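PDB 3CJY: putative thioesterase from Novosphingobium aromaticivorans, which is a putative acyl-CoA thioesterase of the double-hotdog type, probably hydrolysing the thioester bond of acyl-CoA substrates, and binds a calcium ion. Local coordinates for residues Y34-A39 with F184-P189; E50-P55 with V77-S82; Q126-P131 with E150-G155; W167-D172 with P217-C222; G202-N207 with G251-L256. All blocks are in the same frame, centred on the assembly; numbering follows the deposited sequence. Where two conformers were deposited one is given.

Contact 1 (Y34-A39 with F184-P189); sequences YLFGGA and FADFLP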
# COMPACT_ATOMS: atom_id res chain seq x y z
N TYR A 34 -12.51 18.61 -8.32
CA TYR A 34 -11.73 18.56 -7.09
C TYR A 34 -10.33 18.11 -7.43
O TYR A 34 -10.07 17.54 -8.50
CB TYR A 34 -12.38 17.63 -6.05
CG TYR A 34 -12.80 16.32 -6.66
CD1 TYR A 34 -11.92 15.23 -6.72
CD2 TYR A 34 -14.06 16.18 -7.23
CE1 TYR A 34 -12.29 14.06 -7.33
CE2 TYR A 34 -14.43 15.01 -7.83
CZ TYR A 34 -13.54 13.96 -7.89
OH TYR A 34 -13.98 12.80 -8.49
N LEU A 35 -9.44 18.38 -6.50
CA LEU A 35 -8.04 18.02 -6.61
C LEU A 35 -7.91 16.51 -6.80
O LEU A 35 -8.47 15.69 -6.05
CB LEU A 35 -7.27 18.48 -5.36
CG LEU A 35 -5.77 18.19 -5.32
CD1 LEU A 35 -4.98 18.88 -6.43
CD2 LEU A 35 -5.23 18.60 -3.93
N PHE A 36 -7.21 16.20 -7.89
CA PHE A 36 -6.86 14.83 -8.26
C PHE A 36 -6.09 14.16 -7.11
O PHE A 36 -5.14 14.70 -6.58
CB PHE A 36 -6.03 14.89 -9.57
CG PHE A 36 -5.56 13.56 -10.08
CD1 PHE A 36 -6.38 12.46 -10.11
CD2 PHE A 36 -4.29 13.47 -10.62
CE1 PHE A 36 -5.93 11.24 -10.63
CE2 PHE A 36 -3.82 12.26 -11.13
CZ PHE A 36 -4.66 11.17 -11.15
N GLY A 37 -6.53 12.95 -6.75
CA GLY A 37 -5.91 12.21 -5.66
C GLY A 37 -4.42 12.03 -5.87
O GLY A 37 -3.64 12.21 -4.94
N GLY A 38 -4.05 11.65 -7.10
CA GLY A 38 -2.65 11.46 -7.44
C GLY A 38 -1.83 12.70 -7.27
O GLY A 38 -0.63 12.65 -6.93
N ALA A 39 -2.47 13.84 -7.52
CA ALA A 39 -1.78 15.15 -7.34
C ALA A 39 -1.59 15.39 -5.85
O ALA A 39 -0.60 15.93 -5.44
CB ALA A 39 -2.58 16.30 -7.96
N PHE A 184 0.28 9.14 -12.05
CA PHE A 184 -0.09 8.02 -12.91
C PHE A 184 -0.61 6.80 -12.15
O PHE A 184 -1.44 6.02 -12.65
CB PHE A 184 1.08 7.62 -13.81
CG PHE A 184 1.42 8.64 -14.88
CD1 PHE A 184 0.48 9.58 -15.31
CD2 PHE A 184 2.62 8.55 -15.58
CE1 PHE A 184 0.76 10.43 -16.41
CE2 PHE A 184 2.91 9.43 -16.64
CZ PHE A 184 1.98 10.38 -17.02
N ALA A 185 -0.11 6.63 -10.92
CA ALA A 185 -0.56 5.56 -10.03
C ALA A 185 -2.05 5.71 -9.71
O ALA A 185 -2.75 4.74 -9.49
CB ALA A 185 0.26 5.54 -8.67
N ASP A 186 -2.53 6.96 -9.68
CA ASP A 186 -3.94 7.23 -9.36
C ASP A 186 -4.89 7.18 -10.57
O ASP A 186 -5.98 7.76 -10.56
CB ASP A 186 -4.09 8.52 -8.59
CG ASP A 186 -5.45 8.65 -7.88
OD1 ASP A 186 -5.93 7.66 -7.31
OD2 ASP A 186 -6.04 9.75 -7.90
N PHE A 187 -4.49 6.41 -11.58
CA PHE A 187 -5.37 6.08 -12.68
C PHE A 187 -6.19 4.78 -12.39
O PHE A 187 -7.02 4.35 -13.17
CB PHE A 187 -4.59 5.93 -13.98
CG PHE A 187 -4.40 7.22 -14.73
CD1 PHE A 187 -3.72 8.29 -14.15
CD2 PHE A 187 -4.88 7.35 -16.04
CE1 PHE A 187 -3.54 9.47 -14.81
CE2 PHE A 187 -4.69 8.54 -16.73
CZ PHE A 187 -4.00 9.59 -16.11
N LEU A 188 -6.03 4.23 -11.19
CA LEU A 188 -6.76 3.01 -10.83
C LEU A 188 -8.27 3.19 -10.86
O LEU A 188 -8.97 2.23 -11.13
CB LEU A 188 -6.30 2.39 -9.50
CG LEU A 188 -5.09 1.48 -9.63
CD1 LEU A 188 -4.45 1.20 -8.29
CD2 LEU A 188 -5.48 0.18 -10.36
N PRO A 189 -8.80 4.38 -10.50
CA PRO A 189 -10.28 4.49 -10.65
C PRO A 189 -10.79 4.19 -12.08
O PRO A 189 -11.86 3.64 -12.27
CB PRO A 189 -10.57 5.90 -10.14
CG PRO A 189 -9.43 6.19 -9.19
CD PRO A 189 -8.23 5.55 -9.78
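D186 reaches out of the short break between helix 178-185 and helix 188-196 and sets its carboxylate against the start of helix 37-52. Its CB already touches the other segment, lying 3.5 Å from G38 CA. CG stands anti to the backbone N (chi1 -163°), which carries the carboxylate on toward the first turn of that helix. At the tip, OD2 does most of the touching: G38 N approaches to 2.9 Å, but the angle at the hydrogen is only 124°, so the bond is a weak one. The same oxygen lies 3.3 Å from G37 CA and 3.1 Å from F36 CE1. The other oxygen, OD1, turns away from this helix and accepts from Q253 NE2 and N207 ND2. F36, at the N-cap position, approaches from the opposite direction, its ring plane 32° from that of the carboxylate. G38 N sits 3.7 Å above the plane of the F36 ring, over its centre. Farther out, F36 CZ meets F187 CE1 at 4.2 Å, and Y145 stacks on the F36 ring. The approach depends on two residues without side chains, since a CB built on G38 would fall 2.9 Å from D186 CB and one on G37 2.7 Å from D186 OD2. The chemistry is therefore that of a buried acceptor, with one oxygen near a helix N-terminus and the other held by two amides. Such a grouping at the interface of two hotdog units is consistent with the polar cluster of TesB-like thioesterases.

Contact 2 (E50-P55 with V77-S82); sequences ETVGRP and VEVLQS. With CA (calcium ion), chain B.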
# COMPACT_ATOMS: atom_id res chain seq x y z
N GLU A 50 11.36 17.75 -0.08
CA GLU A 50 11.92 19.12 -0.06
C GLU A 50 12.29 19.50 1.39
O GLU A 50 13.30 20.15 1.66
CB GLU A 50 10.88 20.08 -0.67
CG GLU A 50 11.43 21.10 -1.67
CD GLU A 50 11.84 22.38 -1.04
OE1 GLU A 50 11.34 22.62 0.09
OE2 GLU A 50 12.63 23.13 -1.65
N THR A 51 11.47 19.06 2.33
CA THR A 51 11.73 19.35 3.74
C THR A 51 12.86 18.49 4.26
O THR A 51 13.74 18.99 4.93
CB THR A 51 10.49 19.09 4.59
OG1 THR A 51 9.48 20.01 4.19
CG2 THR A 51 10.79 19.25 6.07
N VAL A 52 12.88 17.22 3.91
CA VAL A 52 13.90 16.30 4.42
C VAL A 52 15.22 16.35 3.66
O VAL A 52 16.29 16.10 4.21
CB VAL A 52 13.34 14.85 4.52
CG1 VAL A 52 14.43 13.89 4.72
CG2 VAL A 52 12.34 14.77 5.67
N GLY A 53 15.15 16.61 2.36
CA GLY A 53 16.33 16.75 1.55
C GLY A 53 16.84 15.44 1.03
O GLY A 53 18.02 15.29 0.76
N ARG A 54 15.93 14.49 0.85
CA ARG A 54 16.29 13.22 0.25
C ARG A 54 15.08 12.65 -0.46
O ARG A 54 13.95 13.11 -0.26
CB ARG A 54 16.86 12.27 1.28
CG ARG A 54 15.91 11.93 2.36
CD ARG A 54 16.65 11.86 3.67
NE ARG A 54 17.60 10.76 3.73
CZ ARG A 54 18.38 10.54 4.78
NH1 ARG A 54 18.33 11.36 5.83
NH2 ARG A 54 19.22 9.51 4.78
N PRO A 55 15.31 11.66 -1.30
CA PRO A 55 14.23 11.13 -2.13
C PRO A 55 13.28 10.16 -1.45
O PRO A 55 13.65 9.48 -0.50
CB PRO A 55 14.98 10.42 -3.28
CG PRO A 55 16.36 10.27 -2.83
CD PRO A 55 16.60 11.03 -1.56
N VAL A 77 4.39 19.50 7.15
CA VAL A 77 5.32 18.36 7.28
C VAL A 77 5.91 18.21 8.66
O VAL A 77 6.42 19.18 9.23
CB VAL A 77 6.51 18.52 6.34
CG1 VAL A 77 7.39 17.27 6.35
CG2 VAL A 77 6.06 18.84 4.91
N GLU A 78 5.81 17.00 9.19
CA GLU A 78 6.41 16.64 10.46
C GLU A 78 7.44 15.55 10.21
O GLU A 78 7.11 14.48 9.72
CB GLU A 78 5.36 16.09 11.42
CG GLU A 78 5.92 15.61 12.74
CD GLU A 78 4.85 14.97 13.64
OE1 GLU A 78 3.83 14.47 13.12
OE2 GLU A 78 5.04 14.95 14.88
N VAL A 79 8.68 15.80 10.62
CA VAL A 79 9.73 14.82 10.47
C VAL A 79 9.79 14.00 11.77
O VAL A 79 10.06 14.52 12.86
CB VAL A 79 11.09 15.48 10.16
CG1 VAL A 79 12.15 14.42 10.00
CG2 VAL A 79 10.98 16.37 8.91
N LEU A 80 9.51 12.72 11.64
CA LEU A 80 9.49 11.81 12.79
C LEU A 80 10.91 11.31 13.08
O LEU A 80 11.25 10.98 14.21
CB LEU A 80 8.56 10.63 12.56
CG LEU A 80 7.12 10.94 12.22
CD1 LEU A 80 6.34 9.63 12.02
CD2 LEU A 80 6.44 11.81 13.29
N GLN A 81 11.74 11.30 12.05
CA GLN A 81 13.15 10.88 12.19
C GLN A 81 13.97 11.11 10.93
O GLN A 81 13.47 11.00 9.82
CB GLN A 81 13.24 9.41 12.57
CG GLN A 81 12.71 8.50 11.51
CD GLN A 81 13.07 7.06 11.77
OE1 GLN A 81 14.22 6.75 12.11
NE2 GLN A 81 12.10 6.16 11.59
N SER A 82 15.24 11.47 11.13
CA SER A 82 16.15 11.69 10.02
C SER A 82 17.59 11.32 10.34
O SER A 82 18.38 12.15 10.81
CB SER A 82 16.09 13.14 9.56
OG SER A 82 16.74 13.28 8.29
CA CA B . 14.80 20.69 6.13
O HOH W 1 14.48 19.40 8.00
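T51 meets the strand at V77 and V79 with its side chain while its backbone binds calcium. In the first shell, T51 O lies 2.3 Å from the calcium ion, and water 1 coordinates the metal at the same distance. D14 supplies OD1 as a further ligand. The T51 side chain slides past the valines in the opposite direction: OG1 comes to 3.7 Å from V77 CG2, and CG2 touches both V77 CG1 at 3.9 Å and V79 CG2 at 4.0 Å. This division of labour follows from chi1 of -65°, which puts OG1 beside the backbone N and CG2 anti to it. OG1 is hydrogen-bonded to Y17 OH and to V47 O, one turn earlier in the helix. With alanine in place of T51 the carbonyl ligand remains, but Y17 and V47 would probably lose their shared hydroxyl partner and a gap open against V77 and V79. Next along the chain, V52 CG2 packs on V79 CG2 at 3.9 Å. G53, with positive phi (85°), then takes the backbone out of the helix. In one of its two conformers R54 places NH1 3.5 Å from S82 OG, a doubtful contact, and hydrogen-bonds to G83 O. S82 follows the corner at L80, where L80 and Q81 both face Q88 in a classic beta bulge. The contact packs the C-terminal end of helix 37-52 on the sheet that, in a hotdog fold, wraps round the central helix; the calcium site sits at its rim.

Contact 3 (Q126-P131 with E150-G155); sequences QPDNCP and EVREAG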
# COMPACT_ATOMS: atom_id res chain seq x y z
N GLN A 126 4.47 -1.39 -28.33
CA GLN A 126 5.06 -0.08 -28.05
C GLN A 126 4.03 1.05 -28.28
O GLN A 126 3.04 0.84 -28.97
CB GLN A 126 6.33 0.12 -28.88
CG GLN A 126 7.49 -0.72 -28.33
CD GLN A 126 8.15 -0.06 -27.12
OE1 GLN A 126 8.83 0.96 -27.29
NE2 GLN A 126 7.93 -0.62 -25.90
N PRO A 127 4.27 2.23 -27.71
CA PRO A 127 3.27 3.30 -27.77
C PRO A 127 2.76 3.66 -29.15
O PRO A 127 1.55 3.87 -29.32
CB PRO A 127 3.98 4.48 -27.14
CG PRO A 127 4.94 3.86 -26.18
CD PRO A 127 5.37 2.58 -26.79
N ASP A 128 3.66 3.71 -30.13
CA ASP A 128 3.25 4.14 -31.47
C ASP A 128 2.46 3.05 -32.19
O ASP A 128 1.93 3.27 -33.29
CB ASP A 128 4.44 4.65 -32.28
CG ASP A 128 4.96 6.03 -31.77
OD1 ASP A 128 4.25 6.79 -31.04
OD2 ASP A 128 6.11 6.36 -32.14
N ASN A 129 2.33 1.91 -31.56
CA ASN A 129 1.57 0.79 -32.11
C ASN A 129 0.24 0.60 -31.33
O ASN A 129 -0.46 -0.39 -31.46
CB ASN A 129 2.40 -0.45 -32.11
CG ASN A 129 3.59 -0.35 -33.08
OD1 ASN A 129 3.45 0.18 -34.20
ND2 ASN A 129 4.76 -0.82 -32.64
N CYS A 130 -0.09 1.59 -30.53
CA CYS A 130 -1.30 1.57 -29.68
C CYS A 130 -2.21 2.74 -30.02
O CYS A 130 -1.74 3.85 -30.20
CB CYS A 130 -0.94 1.65 -28.21
SG CYS A 130 -0.04 0.22 -27.61
N PRO A 131 -3.54 2.49 -30.10
CA PRO A 131 -4.47 3.54 -30.40
C PRO A 131 -4.79 4.44 -29.23
O PRO A 131 -4.62 4.04 -28.07
CB PRO A 131 -5.73 2.76 -30.78
CG PRO A 131 -5.69 1.61 -29.85
CD PRO A 131 -4.24 1.24 -29.79
N GLU A 150 -1.60 12.39 -22.49
CA GLU A 150 -1.85 11.61 -23.69
C GLU A 150 -2.00 10.13 -23.28
O GLU A 150 -1.11 9.56 -22.62
CB GLU A 150 -0.74 11.82 -24.73
CG GLU A 150 -1.03 11.12 -26.06
CD GLU A 150 0.00 11.42 -27.12
OE1 GLU A 150 1.04 12.07 -26.79
OE2 GLU A 150 -0.22 10.96 -28.26
N VAL A 151 -3.13 9.53 -23.63
CA VAL A 151 -3.43 8.15 -23.22
C VAL A 151 -3.68 7.23 -24.38
O VAL A 151 -4.49 7.53 -25.26
CB VAL A 151 -4.69 8.13 -22.27
CG1 VAL A 151 -4.98 6.76 -21.72
CG2 VAL A 151 -4.57 9.15 -21.11
N ARG A 152 -2.97 6.12 -24.39
CA ARG A 152 -3.18 5.11 -25.39
C ARG A 152 -3.48 3.75 -24.76
O ARG A 152 -3.06 3.44 -23.64
CB ARG A 152 -1.97 5.01 -26.28
CG ARG A 152 -1.72 6.33 -27.02
CD ARG A 152 -0.52 6.22 -27.94
NE ARG A 152 -0.24 7.53 -28.57
CZ ARG A 152 0.82 7.75 -29.33
NH1 ARG A 152 1.66 6.77 -29.61
NH2 ARG A 152 1.05 8.95 -29.81
N GLU A 153 -4.22 2.94 -25.50
CA GLU A 153 -4.62 1.60 -25.03
C GLU A 153 -3.50 0.60 -25.25
O GLU A 153 -3.15 0.33 -26.40
CB GLU A 153 -5.83 1.08 -25.79
CG GLU A 153 -7.07 1.91 -25.71
CD GLU A 153 -7.77 1.86 -24.35
OE1 GLU A 153 -7.39 1.00 -23.52
OE2 GLU A 153 -8.74 2.66 -24.14
N ALA A 154 -2.97 -0.00 -24.18
CA ALA A 154 -1.87 -0.96 -24.33
C ALA A 154 -2.30 -2.41 -24.11
O ALA A 154 -1.49 -3.32 -24.23
CB ALA A 154 -0.74 -0.61 -23.34
N GLY A 155 -3.57 -2.63 -23.80
CA GLY A 155 -4.02 -3.96 -23.37
C GLY A 155 -4.31 -5.00 -24.43
O GLY A 155 -4.37 -6.23 -24.15
O HOH W 2 3.42 9.57 -31.41
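Charged and polar bonds centre on R152, whose chain runs extended from CG to NE and delivers the guanidinium to the turn at P127 and D128. NH1 donates twice. It reaches P127 O at 2.9 Å from above the carbonyl plane, with a C=O...N angle of 98°, while C130 N comes to the same oxygen from the opposite face. It also reaches D128 OD1 at 3.0 Å, in the guanidinium plane and on the anti lone pair of that oxygen, to make a salt bridge. NH2 pairs with E150 OE2 at 2.8 Å, met from above the carboxylate plane, and water 2 links NH2 to D128 OD1. The arginine thus joins two acids in one salt-bridge network, which probably offsets their like charges. In fold terms, a loop with a short 3-10 turn is clasped onto strand 149-153 of the C-terminal hotdog unit, with W219 packing on both P127 and R152. Backbone pairing contributes one bond, E153 N to P131 O at 2.8 Å, nearly straight with an angle of 164° at the hydrogen. Apolar contacts are lighter: C130 CB lies 4.0 Å from R152 CB, C130 SG 4.4 Å from A154 CB, and the P131 ring crosses the E153 side chain at about a right angle, CG to CB 4.1 Å.

Contact 4 (W167-D172 with P217-C222); sequences WLRRKD and PGWCLC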
# COMPACT_ATOMS: atom_id res chain seq x y z
N TRP A 167 -0.77 3.29 -21.94
CA TRP A 167 0.42 4.10 -22.12
C TRP A 167 -0.01 5.54 -21.77
O TRP A 167 -0.99 6.08 -22.32
CB TRP A 167 0.98 4.05 -23.54
CG TRP A 167 1.72 2.82 -23.90
CD1 TRP A 167 1.31 1.86 -24.77
CD2 TRP A 167 2.99 2.42 -23.42
NE1 TRP A 167 2.27 0.89 -24.88
CE2 TRP A 167 3.30 1.18 -24.03
CE3 TRP A 167 3.90 2.94 -22.53
CZ2 TRP A 167 4.52 0.51 -23.81
CZ3 TRP A 167 5.10 2.27 -22.29
CH2 TRP A 167 5.39 1.08 -22.93
N LEU A 168 0.76 6.16 -20.90
CA LEU A 168 0.50 7.53 -20.45
C LEU A 168 1.70 8.42 -20.68
O LEU A 168 2.82 8.03 -20.46
CB LEU A 168 0.18 7.58 -18.95
CG LEU A 168 -0.98 6.71 -18.48
CD1 LEU A 168 -1.04 6.79 -16.93
CD2 LEU A 168 -2.30 7.09 -19.14
N ARG A 169 1.45 9.64 -21.13
CA ARG A 169 2.53 10.58 -21.35
C ARG A 169 2.04 11.98 -21.05
O ARG A 169 1.00 12.42 -21.61
CB ARG A 169 3.05 10.50 -22.78
CG ARG A 169 4.25 11.44 -22.95
CD ARG A 169 4.89 11.34 -24.30
NE ARG A 169 4.01 11.68 -25.43
CZ ARG A 169 4.41 11.54 -26.70
NH1 ARG A 169 5.64 11.11 -26.96
NH2 ARG A 169 3.60 11.83 -27.72
N ARG A 170 2.78 12.67 -20.19
CA ARG A 170 2.49 14.09 -19.90
C ARG A 170 2.77 14.93 -21.14
O ARG A 170 3.89 14.90 -21.72
CB ARG A 170 3.29 14.63 -18.72
CG ARG A 170 2.74 14.14 -17.40
CD ARG A 170 3.57 14.50 -16.28
NE ARG A 170 3.62 15.92 -16.12
CZ ARG A 170 3.91 16.51 -14.96
NH1 ARG A 170 4.13 15.77 -13.88
NH2 ARG A 170 3.93 17.83 -14.88
N LYS A 171 1.78 15.71 -21.54
CA LYS A 171 1.93 16.58 -22.69
C LYS A 171 2.95 17.69 -22.43
O LYS A 171 3.49 18.27 -23.37
CB LYS A 171 0.58 17.16 -23.13
CG LYS A 171 -0.37 16.08 -23.77
CD LYS A 171 -1.74 16.65 -24.16
CE LYS A 171 -2.76 15.56 -24.43
NZ LYS A 171 -4.06 16.19 -24.86
N ASP A 172 3.18 17.99 -21.16
CA ASP A 172 4.11 19.05 -20.80
C ASP A 172 5.58 18.61 -20.75
O ASP A 172 6.48 19.39 -20.43
CB ASP A 172 3.70 19.74 -19.49
CG ASP A 172 3.82 18.85 -18.29
OD1 ASP A 172 4.33 17.71 -18.40
OD2 ASP A 172 3.38 19.31 -17.22
N PRO A 217 11.86 12.12 -19.29
CA PRO A 217 10.54 12.25 -19.93
C PRO A 217 10.27 11.16 -20.96
O PRO A 217 11.15 10.69 -21.67
CB PRO A 217 10.60 13.65 -20.60
CG PRO A 217 11.69 14.38 -19.84
CD PRO A 217 12.67 13.33 -19.44
N GLY A 218 8.99 10.78 -21.00
CA GLY A 218 8.52 9.80 -21.94
C GLY A 218 7.27 9.08 -21.52
O GLY A 218 6.55 9.50 -20.63
N TRP A 219 7.02 8.01 -22.25
CA TRP A 219 5.89 7.14 -22.03
C TRP A 219 6.06 6.29 -20.79
O TRP A 219 7.16 5.84 -20.46
CB TRP A 219 5.68 6.21 -23.21
CG TRP A 219 5.21 6.89 -24.43
CD1 TRP A 219 5.93 7.22 -25.52
CD2 TRP A 219 3.87 7.34 -24.69
NE1 TRP A 219 5.13 7.87 -26.47
CE2 TRP A 219 3.86 7.95 -25.96
CE3 TRP A 219 2.67 7.28 -23.95
CZ2 TRP A 219 2.69 8.46 -26.53
CZ3 TRP A 219 1.53 7.83 -24.49
CH2 TRP A 219 1.54 8.40 -25.77
N CYS A 220 4.95 6.12 -20.11
CA CYS A 220 4.89 5.27 -18.92
C CYS A 220 3.81 4.20 -19.15
O CYS A 220 2.68 4.54 -19.56
CB CYS A 220 4.58 6.13 -17.72
SG CYS A 220 4.29 5.17 -16.19
N LEU A 221 4.16 2.92 -18.98
CA LEU A 221 3.16 1.86 -19.02
C LEU A 221 2.53 1.81 -17.62
O LEU A 221 3.20 1.48 -16.63
CB LEU A 221 3.77 0.52 -19.38
CG LEU A 221 2.72 -0.58 -19.49
CD1 LEU A 221 1.64 -0.27 -20.54
CD2 LEU A 221 3.43 -1.90 -19.75
N CYS A 222 1.22 2.09 -17.61
CA CYS A 222 0.38 2.13 -16.41
C CYS A 222 -0.38 0.79 -16.43
O CYS A 222 -1.37 0.60 -17.14
CB CYS A 222 -0.54 3.35 -16.43
SG CYS A 222 -1.70 3.39 -15.06
O HOH W 3 5.06 11.30 -19.12
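Antiparallel pairing of strand 163-170 with strand 220-230, part of the C-terminal hotdog sheet, brings L168 opposite C220 and W167 opposite L221. L168 and C220 form the hydrogen-bonded pair: L168 N to C220 O is 2.8 Å and C220 N to L168 O is 2.9 Å. W167 and L221 form the non-hydrogen-bonded pair, in which L221 CB makes a CH-pi contact over the six-membered ring, 4.0 Å from its centroid. W219, next to C220, is covered by R169 from CB to the guanidinium. R169 CB stands 3.6 Å from the centroid of the six-membered ring, 19° off its normal. With CG anti to the backbone N (chi1 -176°) and a bend at chi3, the R169 chain folds over the indole, so that its guanidinium lies 25° from the ring plane with W219 CZ2 3.5 Å beneath its centre. A salt bridge from NH2 to E150 further fixes this group. Water 3 bridges R170 N and G218 O where direct pairing stops. On the face of L168, its CD1 packs against C222 CB at 3.5 Å, and F184 of helix 178-185 covers L168 and C220. A sheet whose apolar face wraps a helix in this way is typical of the hotdog fold.

Contact 5 (G202-N207 with G251-L256); sequences GNSLDN and GAQSLL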
# COMPACT_ATOMS: atom_id res chain seq x y z
N GLY A 202 -15.73 4.30 -8.72
CA GLY A 202 -15.60 4.64 -7.29
C GLY A 202 -14.60 5.73 -6.97
O GLY A 202 -13.88 6.25 -7.83
N ASN A 203 -14.62 6.11 -5.71
CA ASN A 203 -13.73 7.12 -5.19
C ASN A 203 -12.67 6.47 -4.32
O ASN A 203 -12.95 5.57 -3.52
CB ASN A 203 -14.49 8.11 -4.36
CG ASN A 203 -15.46 8.92 -5.19
OD1 ASN A 203 -15.12 9.39 -6.28
ND2 ASN A 203 -16.66 9.05 -4.69
N SER A 204 -11.46 6.97 -4.45
CA SER A 204 -10.34 6.44 -3.65
C SER A 204 -10.48 6.75 -2.18
O SER A 204 -10.81 7.88 -1.76
CB SER A 204 -9.03 7.07 -4.12
OG SER A 204 -8.96 7.07 -5.53
N LEU A 205 -10.13 5.77 -1.36
CA LEU A 205 -10.06 5.94 0.08
C LEU A 205 -8.66 6.38 0.51
O LEU A 205 -8.43 7.00 1.54
CB LEU A 205 -10.36 4.61 0.80
CG LEU A 205 -11.76 4.07 0.63
CD1 LEU A 205 -11.84 2.85 1.54
CD2 LEU A 205 -12.74 5.11 1.06
N ASP A 206 -7.71 6.03 -0.32
CA ASP A 206 -6.29 6.24 -0.07
C ASP A 206 -5.49 6.09 -1.36
O ASP A 206 -6.04 5.77 -2.42
CB ASP A 206 -5.76 5.23 0.92
CG ASP A 206 -5.62 3.81 0.31
OD1 ASP A 206 -6.63 3.28 -0.15
OD2 ASP A 206 -4.48 3.25 0.30
N ASN A 207 -4.21 6.41 -1.24
CA ASN A 207 -3.20 6.22 -2.28
C ASN A 207 -1.92 5.71 -1.58
O ASN A 207 -1.53 6.20 -0.51
CB ASN A 207 -2.78 7.50 -3.04
CG ASN A 207 -3.60 7.80 -4.31
OD1 ASN A 207 -3.16 8.63 -5.15
ND2 ASN A 207 -4.77 7.18 -4.47
N GLY A 251 1.97 0.94 -6.94
CA GLY A 251 1.00 1.66 -6.15
C GLY A 251 -0.22 0.80 -5.93
O GLY A 251 -0.37 -0.26 -6.49
N ALA A 252 -1.05 1.29 -5.06
CA ALA A 252 -2.30 0.61 -4.75
C ALA A 252 -3.23 1.55 -4.05
O ALA A 252 -2.84 2.59 -3.56
CB ALA A 252 -2.03 -0.59 -3.87
N GLN A 253 -4.50 1.16 -4.03
CA GLN A 253 -5.55 1.88 -3.30
C GLN A 253 -6.80 1.03 -3.16
O GLN A 253 -6.97 0.02 -3.83
CB GLN A 253 -5.99 3.16 -3.99
CG GLN A 253 -6.60 2.94 -5.39
CD GLN A 253 -7.04 4.23 -6.04
OE1 GLN A 253 -8.24 4.56 -6.01
NE2 GLN A 253 -6.09 4.97 -6.59
N SER A 254 -7.63 1.46 -2.22
CA SER A 254 -8.96 0.92 -2.01
C SER A 254 -9.92 2.00 -2.41
O SER A 254 -9.59 3.18 -2.33
CB SER A 254 -9.19 0.47 -0.58
OG SER A 254 -8.30 -0.58 -0.28
N LEU A 255 -11.09 1.59 -2.87
CA LEU A 255 -12.09 2.51 -3.38
C LEU A 255 -13.48 2.22 -2.86
O LEU A 255 -13.85 1.07 -2.63
CB LEU A 255 -12.13 2.43 -4.90
CG LEU A 255 -10.87 2.60 -5.78
CD1 LEU A 255 -10.31 1.26 -6.22
CD2 LEU A 255 -11.18 3.43 -7.03
N LEU A 256 -14.25 3.30 -2.70
CA LEU A 256 -15.66 3.21 -2.29
C LEU A 256 -16.44 3.19 -3.59
O LEU A 256 -16.28 4.06 -4.47
CB LEU A 256 -16.07 4.43 -1.46
CG LEU A 256 -17.53 4.46 -1.00
CD1 LEU A 256 -17.61 3.62 0.22
CD2 LEU A 256 -18.01 5.87 -0.71
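S204 and Q253 meet in the tight part of this antiparallel contact, where Q253, L205, D206 and N207 are buried. S204 OG donates to Q253 OE1 at 2.7 Å, from a position tilted 35° out of the amide's carbonyl plane. L205 N to S254 O is 2.8 Å and almost straight (174°). Pairing then departs from regular strand geometry: S254 N is taken by a side-chain oxygen, D206 OD1, at 2.9 Å on its syn side. The Q253 chain, extended beyond CG, lies alongside N207, pointing the same way. Their nitrogens, Q253 NE2 and N207 ND2, are 3.3 Å apart, two donors that both serve D186 OD1. Exchanging Q253 for a leucine removes the amide, and would probably leave S204 OG without its acceptor and D186 OD1 with one donor fewer. Toward solvent, at the exposed G202 and N203, the backbone stays firmly paired, L256 N to N203 O being 2.7 Å, but side chains touch only lightly, L255 CD2 coming to 4.0 Å from G202 O. R210 of the second subunit meets D206 OD2 in a salt bridge and S254 OG in a hydrogen bond, which joins this part of the sheet to that subunit. P189 and L192 of helix 188-196 pack on S204, Q253 and L255, while strand 203-211 lies between strands 56-63 and 247-256, and 233-241 follows beyond the latter.

Contacts 1 and 2 share helix 37-52 of the N-terminal hotdog unit, one at its start and the other at its calcium-bearing end, with centres 23 Å apart. Contacts 3, 4 and 5 lie in the C-terminal unit. Contacts 3 and 4 adjoin, 10 Å between centres, through neighbouring strands 149-153 and 163-170, whereas contact 5 lies 22 Å from contact 4. Contact 1 joins the two units and touches both contact 4, through F184 and F187, and contact 5, through D186, its centre only 9 Å from that of contact 5. Along the chain, contacts 2 and 3 fall between the two segments of contact 1, which closes before contact 5 opens; contact 4 crosses both. The arrangement fits two hotdog units meeting around a central polar cluster, remote from the calcium.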